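Local coordinates for protein CAMP factor (Mobiluncus curtisii, PDB 6JLC) that probably acts as a secreted pore-forming toxin that takes part in the co-haemolytic CAMP reaction on red blood cells, at residues 144-149 with 202-207; 156-161 with 208-213; 168-173 with 180-185. One frame throughout, in Å; residues are numbered along the deposited sequence.

Interaction 1: 144-149 with 202-207; sequences LKSTDT and TVAECD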
loop_
_atom_site.group_PDB
_atom_site.type_symbol
_atom_site.label_atom_id
_atom_site.label_comp_id
_atom_site.label_asym_id
_atom_site.label_seq_id
_atom_site.Cartn_x
_atom_site.Cartn_y
_atom_site.Cartn_z
ATOM N N LEU A 144 4.934 9.650 -15.546
ATOM C CA LEU A 144 5.289 8.753 -16.636
ATOM C C LEU A 144 4.695 9.252 -17.943
ATOM O O LEU A 144 3.585 9.783 -17.968
ATOM C CB LEU A 144 4.756 7.344 -16.353
ATOM C CG LEU A 144 5.391 6.550 -15.201
ATOM C CD1 LEU A 144 4.487 5.397 -14.742
ATOM C CD2 LEU A 144 6.747 6.025 -15.638
ATOM N N LYS A 145 5.435 9.075 -19.033
ATOM C CA LYS A 145 4.816 9.166 -20.348
ATOM C C LYS A 145 4.084 7.864 -20.635
ATOM O O LYS A 145 4.456 6.797 -20.134
ATOM C CB LYS A 145 5.852 9.422 -21.445
ATOM C CG LYS A 145 6.626 10.721 -21.325
ATOM C CD LYS A 145 7.681 10.801 -22.416
ATOM C CE LYS A 145 8.461 12.095 -22.352
ATOM N NZ LYS A 145 8.881 12.391 -20.956
ATOM N N SER A 146 3.034 7.948 -21.449
ATOM C CA SER A 146 2.320 6.727 -21.795
ATOM C C SER A 146 3.218 5.731 -22.525
ATOM O O SER A 146 2.932 4.528 -22.500
ATOM C CB SER A 146 1.093 7.052 -22.642
ATOM O OG SER A 146 1.480 7.605 -23.881
ATOM N N THR A 147 4.318 6.198 -23.134
ATOM C CA THR A 147 5.266 5.319 -23.819
ATOM C C THR A 147 6.311 4.716 -22.884
ATOM O O THR A 147 7.065 3.837 -23.320
ATOM C CB THR A 147 5.982 6.084 -24.936
ATOM O OG1 THR A 147 6.450 7.330 -24.416
ATOM C CG2 THR A 147 5.036 6.365 -26.082
ATOM N N ASP A 148 6.403 5.179 -21.637
ATOM C CA ASP A 148 7.350 4.607 -20.693
ATOM C C ASP A 148 6.925 3.198 -20.283
ATOM O O ASP A 148 5.760 2.808 -20.405
ATOM C CB ASP A 148 7.471 5.467 -19.435
ATOM C CG ASP A 148 8.209 6.763 -19.670
ATOM O OD1 ASP A 148 8.942 6.872 -20.679
ATOM O OD2 ASP A 148 8.042 7.671 -18.835
ATOM N N THR A 149 7.892 2.431 -19.794
ATOM C CA THR A 149 7.586 1.114 -19.252
ATOM C C THR A 149 6.746 1.266 -17.996
ATOM O O THR A 149 7.042 2.105 -17.135
ATOM C CB THR A 149 8.872 0.348 -18.936
ATOM O OG1 THR A 149 9.659 0.265 -20.124
ATOM C CG2 THR A 149 8.557 -1.075 -18.456
ATOM N N THR A 202 4.087 -1.119 -21.782
ATOM C CA THR A 202 4.088 0.313 -21.531
ATOM C C THR A 202 2.909 0.702 -20.650
ATOM O O THR A 202 1.938 -0.041 -20.501
ATOM C CB THR A 202 3.992 1.104 -22.829
ATOM O OG1 THR A 202 2.767 0.760 -23.492
ATOM C CG2 THR A 202 5.187 0.811 -23.739
ATOM N N VAL A 203 3.006 1.904 -20.075
ATOM C CA VAL A 203 1.868 2.488 -19.367
ATOM C C VAL A 203 0.622 2.424 -20.237
ATOM O O VAL A 203 -0.444 1.975 -19.801
ATOM C CB VAL A 203 2.186 3.931 -18.945
ATOM C CG1 VAL A 203 0.936 4.619 -18.390
ATOM C CG2 VAL A 203 3.326 3.927 -17.918
ATOM N N ALA A 204 0.751 2.846 -21.496
ATOM C CA ALA A 204 -0.398 2.871 -22.395
ATOM C C ALA A 204 -0.980 1.479 -22.604
ATOM O O ALA A 204 -2.204 1.322 -22.711
ATOM C CB ALA A 204 0.002 3.481 -23.738
ATOM N N GLU A 205 -0.126 0.462 -22.710
ATOM C CA GLU A 205 -0.646 -0.891 -22.884
ATOM C C GLU A 205 -1.435 -1.335 -21.655
ATOM O O GLU A 205 -2.442 -2.040 -21.777
ATOM C CB GLU A 205 0.488 -1.883 -23.167
ATOM C CG GLU A 205 1.116 -1.794 -24.560
ATOM C CD GLU A 205 2.313 -2.725 -24.705
ATOM O OE1 GLU A 205 3.378 -2.434 -24.121
ATOM O OE2 GLU A 205 2.186 -3.764 -25.389
ATOM N N CYS A 206 -0.988 -0.937 -20.461
ATOM C CA CYS A 206 -1.718 -1.298 -19.248
ATOM C C CYS A 206 -3.050 -0.555 -19.173
ATOM O O CYS A 206 -4.090 -1.162 -18.880
ATOM C CB CYS A 206 -0.855 -1.007 -18.014
ATOM S SG CYS A 206 0.615 -2.059 -17.893
ATOM N N ASP A 207 -3.038 0.760 -19.442
ATOM C CA ASP A 207 -4.280 1.536 -19.453
ATOM C C ASP A 207 -5.268 0.992 -20.478
ATOM O O ASP A 207 -6.474 0.927 -20.217
ATOM C CB ASP A 207 -3.997 3.012 -19.756
ATOM C CG ASP A 207 -3.270 3.728 -18.624
ATOM O OD1 ASP A 207 -3.330 3.258 -17.466
ATOM O OD2 ASP A 207 -2.643 4.768 -18.907
#
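Val203 and Ala204 open helix 203-222 against a type I turn, Lys145 to Asp148, whose carbonyls supply acceptors for their N-H groups. Val203 N donates to Asp148 O at 2.9 Å, with a C=O...N angle of 168° that places the donor almost straight ahead of the carbonyl. Ala204 N reaches Ser146 O, also at 2.9 Å, but lies in the carbonyl plane and uses a lone pair. The first N-H groups of a helix have no acceptor within the helix itself, and here the turn provides two.

Val203 carries the apolar part of the contact. Its CB faces the turn, 3.7 Å from Ser146 O and only slightly farther from Lys145 O. With CG1 anti to the backbone N (chi1 172°), CG2 falls anti to the carbonyl carbon and so faces the turn. Val203 CG2 passes close to Asp148 O and ends 3.7 Å from Leu144 CD1. The branched valine thus brings a methyl to the leucine while staying compact beside the backbone carbonyls.

Thr202 serves as N-cap. Its CG2 lies 3.6 Å from Thr147 O, while OG1 accepts from Glu205 N at 3.0 Å. In return Thr202 N donates to Glu205 OE1 at 2.8 Å, completing a capping box; a threonine and a glutamate suit these places because each offers a side-chain oxygen to the other's N-H. Asp148 braces the turn similarly: its OD2, met from above the carboxylate plane, accepts from Lys145 N at 3.0 Å.

The turn belongs to the loop between helices 121-139 and 152-173, near the surface. Tyr94 bonds to the backbone of Leu144 and to the Asp207 carboxylate, and Val154 lies against Leu144 and Cys206, so the start of helix 203-222 packs against both this loop and the beginning of helix 152-173.

Interaction 2: 156-161 with 208-213; sequences DLLNKA and AAIAKL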
loop_
_atom_site.group_PDB
_atom_site.type_symbol
_atom_site.label_atom_id
_atom_site.label_comp_id
_atom_site.label_asym_id
_atom_site.label_seq_id
_atom_site.Cartn_x
_atom_site.Cartn_y
_atom_site.Cartn_z
ATOM N N ASP A 156 0.077 -2.730 -10.825
ATOM C CA ASP A 156 -0.841 -3.080 -9.746
ATOM C C ASP A 156 -2.252 -2.572 -10.020
ATOM O O ASP A 156 -3.223 -3.228 -9.634
ATOM C CB ASP A 156 -0.312 -2.552 -8.409
ATOM C CG ASP A 156 0.954 -3.297 -7.941
ATOM O OD1 ASP A 156 1.155 -4.460 -8.354
ATOM O OD2 ASP A 156 1.756 -2.723 -7.169
ATOM N N LEU A 157 -2.394 -1.420 -10.688
ATOM C CA LEU A 157 -3.726 -0.955 -11.085
ATOM C C LEU A 157 -4.368 -1.914 -12.089
ATOM O O LEU A 157 -5.570 -2.200 -12.015
ATOM C CB LEU A 157 -3.632 0.456 -11.670
ATOM C CG LEU A 157 -4.956 1.169 -11.967
ATOM C CD1 LEU A 157 -5.745 1.406 -10.690
ATOM C CD2 LEU A 157 -4.715 2.486 -12.706
ATOM N N LEU A 158 -3.587 -2.466 -12.994
ATOM C CA LEU A 158 -4.074 -3.432 -13.959
ATOM C C LEU A 158 -4.467 -4.725 -13.233
ATOM O O LEU A 158 -5.472 -5.304 -13.489
ATOM C CB LEU A 158 -3.035 -3.716 -15.001
ATOM C CG LEU A 158 -3.316 -4.841 -15.958
ATOM C CD1 LEU A 158 -4.681 -4.723 -16.579
ATOM C CD2 LEU A 158 -2.254 -4.987 -16.992
ATOM N N ASN A 159 -3.640 -5.132 -12.301
ATOM C CA ASN A 159 -3.923 -6.326 -11.532
ATOM C C ASN A 159 -5.188 -6.171 -10.743
ATOM O O ASN A 159 -5.955 -7.064 -10.643
ATOM C CB ASN A 159 -2.765 -6.723 -10.644
ATOM C CG ASN A 159 -2.733 -8.208 -10.372
ATOM O OD1 ASN A 159 -2.284 -8.661 -9.353
ATOM N ND2 ASN A 159 -3.218 -8.943 -11.290
ATOM N N LYS A 160 -5.390 -4.998 -10.178
ATOM C CA LYS A 160 -6.633 -4.740 -9.456
ATOM C C LYS A 160 -7.846 -4.873 -10.371
ATOM O O LYS A 160 -8.869 -5.454 -9.980
ATOM C CB LYS A 160 -6.591 -3.351 -8.816
ATOM C CG LYS A 160 -7.526 -3.200 -7.621
ATOM C CD LYS A 160 -7.136 -2.017 -6.739
ATOM C CE LYS A 160 -5.822 -2.280 -6.006
ATOM N NZ LYS A 160 -4.997 -1.047 -5.875
ATOM N N ALA A 161 -7.752 -4.341 -11.595
ATOM C CA ALA A 161 -8.853 -4.467 -12.545
ATOM C C ALA A 161 -9.094 -5.924 -12.927
ATOM O O ALA A 161 -10.245 -6.356 -13.054
ATOM C CB ALA A 161 -8.575 -3.615 -13.794
ATOM N N ALA A 208 -4.780 0.625 -21.666
ATOM C CA ALA A 208 -5.671 0.064 -22.682
ATOM C C ALA A 208 -6.257 -1.270 -22.234
ATOM O O ALA A 208 -7.434 -1.554 -22.491
ATOM C CB ALA A 208 -4.922 -0.106 -24.004
ATOM N N ALA A 209 -5.451 -2.109 -21.583
ATOM C CA ALA A 209 -5.963 -3.385 -21.090
ATOM C C ALA A 209 -7.061 -3.175 -20.053
ATOM O O ALA A 209 -8.074 -3.889 -20.056
ATOM C CB ALA A 209 -4.826 -4.218 -20.504
ATOM N N ILE A 210 -6.876 -2.207 -19.151
ATOM C CA ILE A 210 -7.922 -1.895 -18.178
ATOM C C ILE A 210 -9.198 -1.465 -18.892
ATOM O O ILE A 210 -10.297 -1.961 -18.601
ATOM C CB ILE A 210 -7.437 -0.818 -17.190
ATOM C CG1 ILE A 210 -6.345 -1.382 -16.270
ATOM C CG2 ILE A 210 -8.631 -0.248 -16.393
ATOM C CD1 ILE A 210 -5.514 -0.286 -15.571
ATOM N N ALA A 211 -9.076 -0.554 -19.862
ATOM C CA ALA A 211 -10.276 -0.072 -20.546
ATOM C C ALA A 211 -10.989 -1.191 -21.295
ATOM O O ALA A 211 -12.224 -1.277 -21.257
ATOM C CB ALA A 211 -9.919 1.077 -21.493
ATOM N N LYS A 212 -10.236 -2.077 -21.964
ATOM C CA LYS A 212 -10.875 -3.183 -22.691
ATOM C C LYS A 212 -11.576 -4.142 -21.736
ATOM O O LYS A 212 -12.640 -4.697 -22.055
ATOM C CB LYS A 212 -9.849 -3.962 -23.517
ATOM C CG LYS A 212 -9.170 -3.189 -24.636
ATOM C CD LYS A 212 -8.121 -4.076 -25.321
ATOM C CE LYS A 212 -6.889 -3.282 -25.755
ATOM N NZ LYS A 212 -5.627 -3.804 -25.136
ATOM N N LEU A 213 -10.986 -4.353 -20.560
ATOM C CA LEU A 213 -11.574 -5.241 -19.563
ATOM C C LEU A 213 -12.887 -4.678 -19.038
ATOM O O LEU A 213 -13.870 -5.413 -18.882
ATOM C CB LEU A 213 -10.572 -5.447 -18.428
ATOM C CG LEU A 213 -10.582 -6.698 -17.563
ATOM C CD1 LEU A 213 -10.797 -7.970 -18.389
ATOM C CD2 LEU A 213 -9.279 -6.729 -16.790
#
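Ile210 of helix 203-222 reaches across to Leu158 and Ala161 of helix 152-173, and these three residues lose most of the surface buried here. The contact is entirely apolar, without a hydrogen bond between the segments.

Ile210 buries more surface here than any other residue of the two segments. With CG1 beside its backbone N (chi1 -69°) and the chain extended beyond, Ile210 CD1 arrives at the backbone of the other helix, 3.8 Å from Leu158 CA. Ile210 CG1 lies 3.7 Å from Leu158 CD1, the two side chains slanting across each other. Ile210 CD1 also meets Leu157 CG at 3.9 Å, here with the side chains at about a right angle. The CG1-CD1 arm of the beta-branched isoleucine suits this position, because its end can reach the backbone of the other helix beside Leu157 and Leu158.

Leu158 points its CD1 back across the gap. Leu158 CD1 touches Ile210 CG1 and lies 4.0 Å from Ala209 CB, so the leucine fits against two consecutive residues. Ala209 adds just a methyl, short enough for the leucine to lie close. Next turn on, Ala161 CB faces Ile210 CG1 at 4.0 Å, and Leu213 CD2 rests 3.9 Å from Ala161 O. The small alanine lets the larger isoleucine and leucine approach the helix closely.

Helix 179-197 packs against both: Trp196 lies on Leu158, and Ile189 and Ala192 on Leu213. The two segments run nearly parallel, 14° apart, with their axes 9.5 Å from each other. Parallel first and third helices, joined through an intervening helix that packs against both, are what an up-down-up three-helix bundle requires, and this arrangement fits the C-terminal helical bundle of CAMP factors.

Interaction 3: 168-173 with 180-185; sequences ARDKEI and RTYQTL. With ACT (acetate ion), chain B.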
loop_
_atom_site.group_PDB
_atom_site.type_symbol
_atom_site.label_atom_id
_atom_site.label_comp_id
_atom_site.label_asym_id
_atom_site.label_seq_id
_atom_site.Cartn_x
_atom_site.Cartn_y
_atom_site.Cartn_z
ATOM N N ALA A 168 -16.307 -9.952 -9.907
ATOM C CA ALA A 168 -17.609 -9.623 -10.480
ATOM C C ALA A 168 -18.091 -10.688 -11.455
ATOM O O ALA A 168 -19.302 -10.927 -11.566
ATOM C CB ALA A 168 -17.550 -8.260 -11.173
ATOM N N ARG A 169 -17.175 -11.344 -12.166
ATOM C CA ARG A 169 -17.598 -12.373 -13.112
ATOM C C ARG A 169 -18.261 -13.542 -12.395
ATOM O O ARG A 169 -19.275 -14.070 -12.860
ATOM C CB ARG A 169 -16.399 -12.860 -13.927
ATOM C CG ARG A 169 -16.650 -14.157 -14.684
ATOM C CD ARG A 169 -15.355 -14.950 -14.855
ATOM N NE ARG A 169 -14.693 -15.230 -13.585
ATOM C CZ ARG A 169 -13.411 -15.564 -13.467
ATOM N NH1 ARG A 169 -12.636 -15.657 -14.542
ATOM N NH2 ARG A 169 -12.893 -15.797 -12.268
ATOM N N ASP A 170 -17.698 -13.952 -11.256
ATOM C CA ASP A 170 -18.211 -15.111 -10.536
ATOM C C ASP A 170 -19.528 -14.805 -9.835
ATOM O O ASP A 170 -20.330 -15.717 -9.604
ATOM C CB ASP A 170 -17.174 -15.583 -9.520
ATOM C CG ASP A 170 -15.891 -16.067 -10.171
ATOM O OD1 ASP A 170 -15.959 -16.664 -11.273
ATOM O OD2 ASP A 170 -14.815 -15.847 -9.569
ATOM N N LYS A 171 -19.768 -13.538 -9.491
ATOM C CA LYS A 171 -20.973 -13.145 -8.775
ATOM C C LYS A 171 -22.117 -12.732 -9.688
ATOM O O LYS A 171 -23.278 -12.809 -9.271
ATOM C CB LYS A 171 -20.664 -12.000 -7.805
ATOM C CG LYS A 171 -19.766 -12.413 -6.654
ATOM C CD LYS A 171 -19.910 -11.478 -5.465
ATOM C CE LYS A 171 -18.550 -11.173 -4.845
ATOM N NZ LYS A 171 -18.295 -9.711 -4.733
ATOM N N GLU A 172 -21.832 -12.316 -10.924
ATOM C CA GLU A 172 -22.863 -11.786 -11.803
ATOM C C GLU A 172 -22.988 -12.489 -13.145
ATOM O O GLU A 172 -24.065 -12.443 -13.737
ATOM C CB GLU A 172 -22.625 -10.290 -12.065
ATOM C CG GLU A 172 -22.756 -9.422 -10.831
ATOM C CD GLU A 172 -24.202 -9.159 -10.462
ATOM O OE1 GLU A 172 -25.104 -9.572 -11.228
ATOM O OE2 GLU A 172 -24.434 -8.540 -9.402
ATOM N N ILE A 173 -21.933 -13.122 -13.649
ATOM C CA ILE A 173 -21.956 -13.724 -14.984
ATOM C C ILE A 173 -22.103 -15.232 -14.914
ATOM O O ILE A 173 -22.953 -15.815 -15.585
ATOM C CB ILE A 173 -20.690 -13.332 -15.778
ATOM C CG1 ILE A 173 -20.470 -11.816 -15.715
ATOM C CG2 ILE A 173 -20.807 -13.819 -17.212
ATOM C CD1 ILE A 173 -21.610 -11.027 -16.312
ATOM N N ARG A 180 -21.444 -19.187 -23.121
ATOM C CA ARG A 180 -20.684 -18.422 -24.109
ATOM C C ARG A 180 -20.380 -17.015 -23.617
ATOM O O ARG A 180 -19.325 -16.459 -23.942
ATOM C CB ARG A 180 -21.445 -18.343 -25.432
ATOM C CG ARG A 180 -21.524 -19.643 -26.201
ATOM C CD ARG A 180 -21.815 -19.373 -27.663
ATOM N NE ARG A 180 -23.219 -19.046 -27.903
ATOM C CZ ARG A 180 -23.668 -18.443 -29.000
ATOM N NH1 ARG A 180 -22.820 -18.088 -29.961
ATOM N NH2 ARG A 180 -24.968 -18.195 -29.138
ATOM N N THR A 181 -21.297 -16.418 -22.850
ATOM C CA THR A 181 -21.053 -15.088 -22.297
ATOM C C THR A 181 -19.916 -15.136 -21.284
ATOM O O THR A 181 -19.038 -14.264 -21.265
ATOM C CB THR A 181 -22.328 -14.545 -21.639
ATOM O OG1 THR A 181 -23.402 -14.505 -22.592
ATOM C CG2 THR A 181 -22.084 -13.141 -21.077
ATOM N N TYR A 182 -19.932 -16.152 -20.423
ATOM C CA TYR A 182 -18.857 -16.338 -19.451
ATOM C C TYR A 182 -17.514 -16.541 -20.142
ATOM O O TYR A 182 -16.507 -15.931 -19.760
ATOM C CB TYR A 182 -19.187 -17.535 -18.562
ATOM C CG TYR A 182 -18.221 -17.793 -17.425
ATOM C CD1 TYR A 182 -17.133 -18.649 -17.588
ATOM C CD2 TYR A 182 -18.420 -17.213 -16.179
ATOM C CE1 TYR A 182 -16.264 -18.910 -16.539
ATOM C CE2 TYR A 182 -17.562 -17.468 -15.125
ATOM C CZ TYR A 182 -16.481 -18.312 -15.308
ATOM O OH TYR A 182 -15.628 -18.561 -14.253
ATOM N N GLN A 183 -17.482 -17.410 -21.159
ATOM C CA GLN A 183 -16.225 -17.761 -21.815
ATOM C C GLN A 183 -15.638 -16.577 -22.578
ATOM O O GLN A 183 -14.421 -16.358 -22.549
ATOM C CB GLN A 183 -16.446 -18.954 -22.748
ATOM C CG GLN A 183 -15.185 -19.481 -23.409
ATOM C CD GLN A 183 -15.421 -20.787 -24.141
ATOM O OE1 GLN A 183 -15.300 -21.864 -23.561
ATOM N NE2 GLN A 183 -15.756 -20.697 -25.424
ATOM N N THR A 184 -16.480 -15.818 -23.280
ATOM C CA THR A 184 -16.014 -14.601 -23.946
ATOM C C THR A 184 -15.339 -13.651 -22.964
ATOM O O THR A 184 -14.279 -13.081 -23.254
ATOM C CB THR A 184 -17.193 -13.902 -24.620
ATOM O OG1 THR A 184 -17.884 -14.839 -25.443
ATOM C CG2 THR A 184 -16.723 -12.700 -25.451
ATOM N N LEU A 185 -15.958 -13.445 -21.799
ATOM C CA LEU A 185 -15.354 -12.564 -20.804
ATOM C C LEU A 185 -14.015 -13.121 -20.331
ATOM O O LEU A 185 -13.041 -12.374 -20.172
ATOM C CB LEU A 185 -16.308 -12.370 -19.619
ATOM C CG LEU A 185 -15.764 -11.526 -18.461
ATOM C CD1 LEU A 185 -15.339 -10.140 -18.950
ATOM C CD2 LEU A 185 -16.762 -11.429 -17.303
HETATM C C ACT B . -8.859 -15.719 -15.587
HETATM O O ACT B . -9.626 -15.476 -14.608
HETATM O OXT ACT B . -7.607 -15.665 -15.626
HETATM C CH3 ACT B . -9.534 -16.125 -16.934
#
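Between Arg169 and Ile173 on one helix and Tyr182 and Leu185 on the next, this is a largely apolar packing contact with a polar fringe, near the turn joining antiparallel helices 152-173 and 179-197. The segments run at 165°, their axes 11.1 Å apart. Tyr182 buries the most surface, and the aliphatic part of Arg169 meets it and Leu185: Arg169 CB lies 3.7 Å from Leu185 CD2, and Arg169 CD comes obliquely to within 3.4 Å of Tyr182 CE2. A bend at chi3 (56°) turns the guanidinium so that Tyr182 OH lies over one of its faces, near the rim. Nearer the turn, Ile173 CG2 meets Tyr182 CA at 3.9 Å. Arginine and tyrosine suit this border because each joins an apolar stem to a polar end.

Around that end, Arg169 NE makes a salt bridge with Asp170 OD1 at 3.0 Å, through a weak hydrogen bond. Arg169 NH1 donates to Asn186 OD1 and, at 3.0 Å, to O of an acetate, probably from the crystallisation liquor, that Arg166 also holds. With partners on several sides, the guanidinium is probably held in orientation, and the nearby carboxylates should help stabilise its positive charge.

Interactions 2 and 3 lie within the bundle of helices 152-173, 179-197 and 203-222, and interaction 1 joins a loop to one end of it. Interaction 1 receives the first N-H groups of helix 203-222, and interaction 2 follows it along that helix, about 12 Å away centre to centre; Cys206 SG meets Leu158 CD2 at 4.2 Å. Interaction 3 closes the far end, its centre about 17 Å from that of interaction 2 and 28 Å from that of interaction 1. Its hairpin is nested inside the chain loops that the other two close. Interactions 2 and 3 share helix 152-173. The acetate lies at interaction 3 alone; the contacts are structural packing in the C-terminal part of the longer protein.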